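Long-range contact in CurF (Lyngbya majuscula, PDB 5DP2), which probably catalyses NADPH-dependent cyclopropane ring formation on a carrier-protein-bound intermediate of curacin A biosynthesis, as an unusual enoyl reductase domain: residues A[139-152]-A[291-303]. Residues are numbered along the deposited sequence; the frame is centred on the assembly and turned at random. Where two conformers were deposited one is given.
With NAP (NADP nicotinamide-adenine-dinucleotide phosphate), chain B.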
loop_
_atom_site.group_PDB
_atom_site.type_symbol
_atom_site.label_atom_id
_atom_site.label_comp_id
_atom_site.label_asym_id
_atom_site.label_seq_id
_atom_site.Cartn_x
_atom_site.Cartn_y
_atom_site.Cartn_z
ATOM N N ILE A 139 0.654 -7.757 -3.166
ATOM C CA ILE A 139 -0.804 -7.592 -3.143
ATOM C C ILE A 139 -1.360 -6.712 -2.024
ATOM O O ILE A 139 -2.131 -5.797 -2.289
ATOM C CB ILE A 139 -1.505 -8.988 -3.098
ATOM C CG1 ILE A 139 -1.221 -9.763 -4.380
ATOM C CG2 ILE A 139 -2.999 -8.819 -2.846
ATOM C CD1 ILE A 139 -1.731 -11.185 -4.370
ATOM N N PHE A 140 -1.049 -7.041 -0.756
ATOM C CA PHE A 140 -1.911 -6.618 0.354
ATOM C C PHE A 140 -2.123 -5.107 0.473
ATOM O O PHE A 140 -3.247 -4.618 0.328
ATOM C CB PHE A 140 -1.381 -7.205 1.685
ATOM C CG PHE A 140 -2.231 -6.874 2.873
ATOM C CD1 PHE A 140 -3.373 -7.626 3.173
ATOM C CD2 PHE A 140 -1.930 -5.796 3.694
ATOM C CE1 PHE A 140 -4.170 -7.292 4.252
ATOM C CE2 PHE A 140 -2.723 -5.464 4.781
ATOM C CZ PHE A 140 -3.855 -6.212 5.048
ATOM N N MET A 141 -1.083 -4.341 0.799
ATOM C CA MET A 141 -1.361 -2.964 1.123
ATOM C C MET A 141 -1.863 -2.195 -0.106
ATOM O O MET A 141 -2.810 -1.399 -0.011
ATOM C CB MET A 141 -0.145 -2.307 1.759
ATOM C CG MET A 141 -0.412 -0.939 2.315
ATOM S SD MET A 141 -1.639 -0.799 3.614
ATOM C CE MET A 141 -0.681 -1.341 5.024
ATOM N N SER A 142 -1.242 -2.402 -1.255
ATOM C CA SER A 142 -1.602 -1.606 -2.435
ATOM C C SER A 142 -3.031 -1.914 -2.918
ATOM O O SER A 142 -3.809 -0.996 -3.182
ATOM C CB SER A 142 -0.581 -1.793 -3.541
ATOM O OG SER A 142 0.714 -1.382 -3.144
ATOM N N PHE A 143 -3.359 -3.201 -3.074
ATOM C CA PHE A 143 -4.706 -3.547 -3.519
ATOM C C PHE A 143 -5.759 -3.311 -2.470
ATOM O O PHE A 143 -6.892 -2.952 -2.823
ATOM C CB PHE A 143 -4.796 -4.981 -4.063
ATOM C CG PHE A 143 -4.233 -5.146 -5.454
ATOM C CD1 PHE A 143 -5.045 -4.940 -6.562
ATOM C CD2 PHE A 143 -2.910 -5.480 -5.649
ATOM C CE1 PHE A 143 -4.548 -5.115 -7.847
ATOM C CE2 PHE A 143 -2.415 -5.681 -6.938
ATOM C CZ PHE A 143 -3.243 -5.498 -8.033
ATOM N N PHE A 144 -5.481 -3.567 -1.183
ATOM C CA PHE A 144 -6.520 -3.349 -0.186
ATOM C C PHE A 144 -6.852 -1.856 -0.106
ATOM O O PHE A 144 -8.021 -1.473 0.013
ATOM C CB PHE A 144 -6.160 -3.947 1.182
ATOM C CG PHE A 144 -6.323 -5.451 1.276
ATOM C CD1 PHE A 144 -5.782 -6.333 0.346
ATOM C CD2 PHE A 144 -7.014 -6.006 2.358
ATOM C CE1 PHE A 144 -5.923 -7.703 0.472
ATOM C CE2 PHE A 144 -7.158 -7.381 2.488
ATOM C CZ PHE A 144 -6.612 -8.224 1.553
ATOM N N THR A 145 -5.818 -0.990 -0.185
ATOM C CA THR A 145 -6.032 0.458 -0.173
ATOM C C THR A 145 -6.848 0.894 -1.381
ATOM O O THR A 145 -7.830 1.632 -1.263
ATOM C CB THR A 145 -4.665 1.167 -0.162
ATOM O OG1 THR A 145 -3.947 0.828 1.031
ATOM C CG2 THR A 145 -4.805 2.679 -0.185
ATOM N N ALA A 146 -6.416 0.456 -2.567
ATOM C CA ALA A 146 -7.091 0.878 -3.791
ATOM C C ALA A 146 -8.525 0.343 -3.858
ATOM O O ALA A 146 -9.428 1.035 -4.326
ATOM C CB ALA A 146 -6.287 0.479 -5.000
ATOM N N TYR A 147 -8.748 -0.893 -3.409
ATOM C CA TYR A 147 -10.096 -1.461 -3.442
ATOM C C TYR A 147 -11.009 -0.749 -2.463
ATOM O O TYR A 147 -12.153 -0.398 -2.790
ATOM C CB TYR A 147 -10.032 -2.966 -3.125
ATOM C CG TYR A 147 -11.365 -3.665 -3.305
ATOM C CD1 TYR A 147 -11.770 -4.117 -4.546
ATOM C CD2 TYR A 147 -12.211 -3.887 -2.236
ATOM C CE1 TYR A 147 -12.968 -4.778 -4.722
ATOM C CE2 TYR A 147 -13.436 -4.532 -2.408
ATOM C CZ TYR A 147 -13.803 -4.972 -3.662
ATOM O OH TYR A 147 -15.008 -5.631 -3.868
ATOM N N TYR A 148 -10.535 -0.519 -1.232
ATOM C CA TYR A 148 -11.364 0.189 -0.267
ATOM C C TYR A 148 -11.753 1.563 -0.794
ATOM O O TYR A 148 -12.911 1.977 -0.724
ATOM C CB TYR A 148 -10.634 0.272 1.080
ATOM C CG TYR A 148 -11.468 0.894 2.146
ATOM C CD1 TYR A 148 -12.683 0.335 2.531
ATOM C CD2 TYR A 148 -11.047 2.052 2.797
ATOM C CE1 TYR A 148 -13.456 0.892 3.528
ATOM C CE2 TYR A 148 -11.805 2.612 3.812
ATOM C CZ TYR A 148 -13.011 2.034 4.181
ATOM O OH TYR A 148 -13.782 2.591 5.183
ATOM N N GLY A 149 -10.774 2.297 -1.337
ATOM C CA GLY A 149 -11.069 3.626 -1.848
ATOM C C GLY A 149 -11.995 3.625 -3.055
ATOM O O GLY A 149 -12.956 4.401 -3.114
ATOM N N LEU A 150 -11.647 2.837 -4.074
ATOM C CA LEU A 150 -12.387 2.872 -5.347
ATOM C C LEU A 150 -13.743 2.174 -5.279
ATOM O O LEU A 150 -14.700 2.637 -5.889
ATOM C CB LEU A 150 -11.566 2.273 -6.474
ATOM C CG LEU A 150 -10.289 3.034 -6.876
ATOM C CD1 LEU A 150 -9.475 2.185 -7.808
ATOM C CD2 LEU A 150 -10.587 4.381 -7.489
ATOM N N HIS A 151 -13.798 1.031 -4.595
ATOM C CA HIS A 151 -15.015 0.238 -4.517
ATOM C C HIS A 151 -15.862 0.643 -3.319
ATOM O O HIS A 151 -16.988 1.086 -3.461
ATOM C CB HIS A 151 -14.692 -1.249 -4.510
ATOM C CG HIS A 151 -15.882 -2.140 -4.341
ATOM N ND1 HIS A 151 -16.323 -2.568 -3.107
ATOM C CD2 HIS A 151 -16.711 -2.707 -5.244
ATOM C CE1 HIS A 151 -17.389 -3.336 -3.252
ATOM N NE2 HIS A 151 -17.646 -3.438 -4.541
ATOM N N ASN A 152 -15.343 0.491 -2.097
ATOM C CA ASN A 152 -16.193 0.684 -0.929
ATOM C C ASN A 152 -16.632 2.139 -0.760
ATOM O O ASN A 152 -17.768 2.409 -0.413
ATOM C CB ASN A 152 -15.515 0.215 0.361
ATOM C CG ASN A 152 -15.357 -1.285 0.450
ATOM O OD1 ASN A 152 -14.951 -1.924 -0.491
ATOM N ND2 ASN A 152 -15.567 -1.825 1.645
ATOM N N PHE A 291 -12.010 -6.211 9.141
ATOM C CA PHE A 291 -11.927 -5.355 7.963
ATOM C C PHE A 291 -11.099 -6.018 6.859
ATOM O O PHE A 291 -11.555 -6.130 5.701
ATOM C CB PHE A 291 -11.380 -3.999 8.401
ATOM C CG PHE A 291 -11.189 -2.987 7.300
ATOM C CD1 PHE A 291 -12.263 -2.335 6.775
ATOM C CD2 PHE A 291 -9.947 -2.615 6.852
ATOM C CE1 PHE A 291 -12.125 -1.389 5.809
ATOM C CE2 PHE A 291 -9.802 -1.634 5.874
ATOM C CZ PHE A 291 -10.902 -1.030 5.359
ATOM N N HIS A 292 -9.893 -6.496 7.195
ATOM C CA HIS A 292 -9.079 -7.108 6.163
ATOM C C HIS A 292 -9.683 -8.415 5.664
ATOM O O HIS A 292 -9.533 -8.759 4.487
ATOM C CB HIS A 292 -7.613 -7.282 6.576
ATOM C CG HIS A 292 -7.363 -8.278 7.664
ATOM N ND1 HIS A 292 -7.041 -7.899 8.952
ATOM C CD2 HIS A 292 -7.309 -9.629 7.638
ATOM C CE1 HIS A 292 -6.839 -8.986 9.680
ATOM N NE2 HIS A 292 -7.011 -10.045 8.910
ATOM N N ALA A 293 -10.337 -9.168 6.546
ATOM C CA ALA A 293 -10.958 -10.425 6.160
ATOM C C ALA A 293 -12.064 -10.196 5.133
ATOM O O ALA A 293 -12.170 -10.929 4.148
ATOM C CB ALA A 293 -11.534 -11.121 7.396
ATOM N N LYS A 294 -12.886 -9.176 5.358
ATOM C CA LYS A 294 -13.967 -8.891 4.427
ATOM C C LYS A 294 -13.457 -8.376 3.083
ATOM O O LYS A 294 -14.013 -8.733 2.037
ATOM C CB LYS A 294 -14.957 -7.940 5.059
ATOM C CG LYS A 294 -15.696 -8.570 6.229
ATOM C CD LYS A 294 -16.710 -7.620 6.831
ATOM C CE LYS A 294 -16.054 -6.610 7.747
ATOM N NZ LYS A 294 -17.076 -5.703 8.350
ATOM N N LEU A 295 -12.383 -7.577 3.097
ATOM C CA LEU A 295 -11.817 -7.160 1.821
ATOM C C LEU A 295 -11.251 -8.350 1.066
ATOM O O LEU A 295 -11.427 -8.449 -0.164
ATOM C CB LEU A 295 -10.753 -6.078 2.041
ATOM C CG LEU A 295 -11.242 -4.722 2.520
ATOM C CD1 LEU A 295 -10.103 -3.795 2.916
ATOM C CD2 LEU A 295 -12.105 -4.033 1.500
ATOM N N TRP A 296 -10.573 -9.272 1.768
ATOM C CA TRP A 296 -10.026 -10.444 1.081
ATOM C C TRP A 296 -11.132 -11.365 0.536
ATOM O O TRP A 296 -10.943 -12.034 -0.471
ATOM C CB TRP A 296 -9.058 -11.208 1.991
ATOM C CG TRP A 296 -8.189 -12.231 1.308
ATOM C CD1 TRP A 296 -8.049 -13.549 1.663
ATOM C CD2 TRP A 296 -7.307 -12.045 0.179
ATOM N NE1 TRP A 296 -7.152 -14.169 0.850
ATOM C CE2 TRP A 296 -6.665 -13.274 -0.064
ATOM C CE3 TRP A 296 -6.990 -10.963 -0.653
ATOM C CZ2 TRP A 296 -5.743 -13.455 -1.098
ATOM C CZ3 TRP A 296 -6.068 -11.139 -1.691
ATOM C CH2 TRP A 296 -5.476 -12.379 -1.912
ATOM N N ASP A 297 -12.294 -11.380 1.191
ATOM C CA ASP A 297 -13.418 -12.153 0.651
ATOM C C ASP A 297 -13.744 -11.704 -0.777
ATOM O O ASP A 297 -14.148 -12.524 -1.603
ATOM C CB ASP A 297 -14.675 -12.002 1.509
ATOM C CG ASP A 297 -14.621 -12.739 2.824
ATOM O OD1 ASP A 297 -13.855 -13.711 2.953
ATOM O OD2 ASP A 297 -15.389 -12.324 3.721
ATOM N N ASP A 298 -13.598 -10.418 -1.073
ATOM C CA ASP A 298 -13.836 -9.906 -2.433
ATOM C C ASP A 298 -12.609 -10.060 -3.337
ATOM O O ASP A 298 -12.729 -10.420 -4.512
ATOM C CB ASP A 298 -14.258 -8.430 -2.425
ATOM C CG ASP A 298 -15.647 -8.185 -1.873
ATOM O OD1 ASP A 298 -16.344 -9.129 -1.473
ATOM O OD2 ASP A 298 -16.024 -7.007 -1.856
ATOM N N LEU A 299 -11.415 -9.793 -2.816
ATOM C CA LEU A 299 -10.241 -9.737 -3.656
ATOM C C LEU A 299 -9.652 -11.116 -3.962
ATOM O O LEU A 299 -9.044 -11.295 -5.020
ATOM C CB LEU A 299 -9.177 -8.860 -2.997
ATOM C CG LEU A 299 -9.435 -7.351 -3.039
ATOM C CD1 LEU A 299 -8.530 -6.610 -2.041
ATOM C CD2 LEU A 299 -9.197 -6.798 -4.441
ATOM N N ALA A 300 -9.740 -12.082 -3.043
ATOM C CA ALA A 300 -9.028 -13.349 -3.212
ATOM C C ALA A 300 -9.413 -14.015 -4.516
ATOM O O ALA A 300 -8.564 -14.547 -5.235
ATOM C CB ALA A 300 -9.291 -14.299 -2.040
ATOM N N LEU A 301 -10.691 -14.040 -4.826
ATOM C CA LEU A 301 -11.097 -14.775 -6.028
ATOM C C LEU A 301 -10.622 -14.069 -7.306
ATOM O O LEU A 301 -10.427 -14.724 -8.320
ATOM C CB LEU A 301 -12.597 -15.089 -6.059
ATOM C CG LEU A 301 -13.513 -13.881 -6.169
ATOM C CD1 LEU A 301 -13.848 -13.599 -7.632
ATOM C CD2 LEU A 301 -14.805 -14.110 -5.373
ATOM N N LEU A 302 -10.409 -12.739 -7.243
ATOM C CA LEU A 302 -9.927 -12.008 -8.408
ATOM C C LEU A 302 -8.470 -12.352 -8.698
ATOM O O LEU A 302 -8.071 -12.415 -9.873
ATOM C CB LEU A 302 -10.118 -10.498 -8.225
ATOM C CG LEU A 302 -11.547 -10.041 -7.977
ATOM C CD1 LEU A 302 -11.586 -8.542 -7.809
ATOM C CD2 LEU A 302 -12.494 -10.465 -9.091
ATOM N N PHE A 303 -7.666 -12.596 -7.664
ATOM C CA PHE A 303 -6.316 -13.067 -7.876
ATOM C C PHE A 303 -6.301 -14.530 -8.290
ATOM O O PHE A 303 -5.433 -14.939 -9.088
ATOM C CB PHE A 303 -5.458 -12.824 -6.644
ATOM C CG PHE A 303 -5.108 -11.381 -6.516
ATOM C CD1 PHE A 303 -4.115 -10.815 -7.326
ATOM C CD2 PHE A 303 -5.808 -10.556 -5.668
ATOM C CE1 PHE A 303 -3.825 -9.465 -7.275
ATOM C CE2 PHE A 303 -5.522 -9.198 -5.610
ATOM C CZ PHE A 303 -4.538 -8.663 -6.409
HETATM P PA NAP B . 4.573 4.570 -4.297
HETATM O O1A NAP B . 5.142 3.333 -4.903
HETATM O O2A NAP B . 3.337 5.159 -4.872
HETATM O O5B NAP B . 5.750 5.650 -4.255
HETATM C C5B NAP B . 5.474 7.042 -4.048
HETATM C C4B NAP B . 4.906 7.720 -5.276
HETATM O O4B NAP B . 4.850 9.105 -5.029
HETATM C C3B NAP B . 5.708 7.504 -6.526
HETATM O O3B NAP B . 4.901 6.771 -7.451
HETATM C C2B NAP B . 6.039 8.915 -7.049
HETATM O O2B NAP B . 5.808 9.183 -8.403
HETATM C C1B NAP B . 5.079 9.796 -6.275
HETATM N N9A NAP B . 5.615 11.100 -5.908
HETATM C C8A NAP B . 6.376 11.401 -4.799
HETATM N N7A NAP B . 6.689 12.717 -4.780
HETATM C C5A NAP B . 6.119 13.256 -5.867
HETATM C C6A NAP B . 6.056 14.569 -6.423
HETATM N N6A NAP B . 6.674 15.593 -5.801
HETATM N N1A NAP B . 5.376 14.748 -7.548
HETATM C C2A NAP B . 4.775 13.708 -8.137
HETATM N N3A NAP B . 4.760 12.441 -7.714
HETATM C C4A NAP B . 5.442 12.223 -6.600
HETATM O O3 NAP B . 4.328 4.337 -2.723
HETATM P PN NAP B . 3.145 3.556 -1.980
HETATM O O1N NAP B . 3.748 2.833 -0.839
HETATM O O2N NAP B . 2.316 2.787 -2.967
HETATM O O5D NAP B . 2.323 4.750 -1.388
HETATM C C5D NAP B . 1.635 5.641 -2.296
HETATM C C4D NAP B . 1.234 6.938 -1.548
HETATM O O4D NAP B . 0.066 6.667 -0.819
HETATM C C3D NAP B . 2.257 7.425 -0.515
HETATM O O3D NAP B . 2.120 8.848 -0.398
HETATM C C2D NAP B . 1.836 6.709 0.743
HETATM O O2D NAP B . 2.269 7.429 1.902
HETATM C C1D NAP B . 0.338 6.679 0.593
HETATM N N1N NAP B . -0.443 5.538 1.118
HETATM C C2N NAP B . -1.477 5.768 1.959
HETATM C C3N NAP B . -2.260 4.740 2.475
HETATM C C7N NAP B . -3.389 5.051 3.396
HETATM O O7N NAP B . -3.879 4.092 3.952
HETATM N N7N NAP B . -3.791 6.342 3.540
HETATM C C4N NAP B . -1.969 3.421 2.111
HETATM C C5N NAP B . -0.905 3.209 1.245
HETATM C C6N NAP B . -0.148 4.278 0.750
HETATM P P2B NAP B . 6.742 8.675 -9.596
HETATM O O1X NAP B . 6.575 7.162 -9.664
HETATM O O2X NAP B . 6.170 9.392 -10.786
HETATM O O3X NAP B . 8.156 9.075 -9.250
#
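Phe144 is a knob in a hole formed by His292, Leu295, Trp296 and Leu299, where two helices of this medium-chain dehydrogenase/reductase-type enoyl reductase cross almost perpendicularly, at 93°, in the buried interior. Followed outward from CB, the Phe144 ring has CG and CD1 under Leu299 CD1, which lies over one face, while Phe140 CD1, from its own helix, lies over the opposite face. CD2 meets Leu295 CB at 3.8 Å, CE1 touches both Leu299 CD1 and Trp296 CE3, CE2 comes up to the backbone oxygen of His292, and at the tip CZ is 3.5 Å from Trp296 CE3, rim to rim.

T-shaped pairs lie at both ends of the helix interface. Phe303 directs its edge at Phe143, with CZ 3.5 Å above the middle of that ring, and Ile139 CD1 makes a CH-pi contact with the Phe303 face. Phe291 likewise points its edge into the Tyr148 face; Phe279 meets Tyr148 edge-to-face as well.

With CG anti to the backbone N (chi1 -173°), the Tyr147 ring reaches across toward helix 291-303, between His151 CB on one face and Leu299 CG on the other. At the polar margin its OH donates to Asp298 OD2 at 2.6 Å, on the anti side and 30° out of the carboxylate plane. A phenylalanine here would keep much of this packing but would probably leave Asp298 without its hydrogen-bond donor from the crossing helix. Away from the interface, the same helix lines the cofactor pocket: Thr145 OG1 donates to Met141 O and lies 3.4 Å from C4N of the NADP nicotinamide.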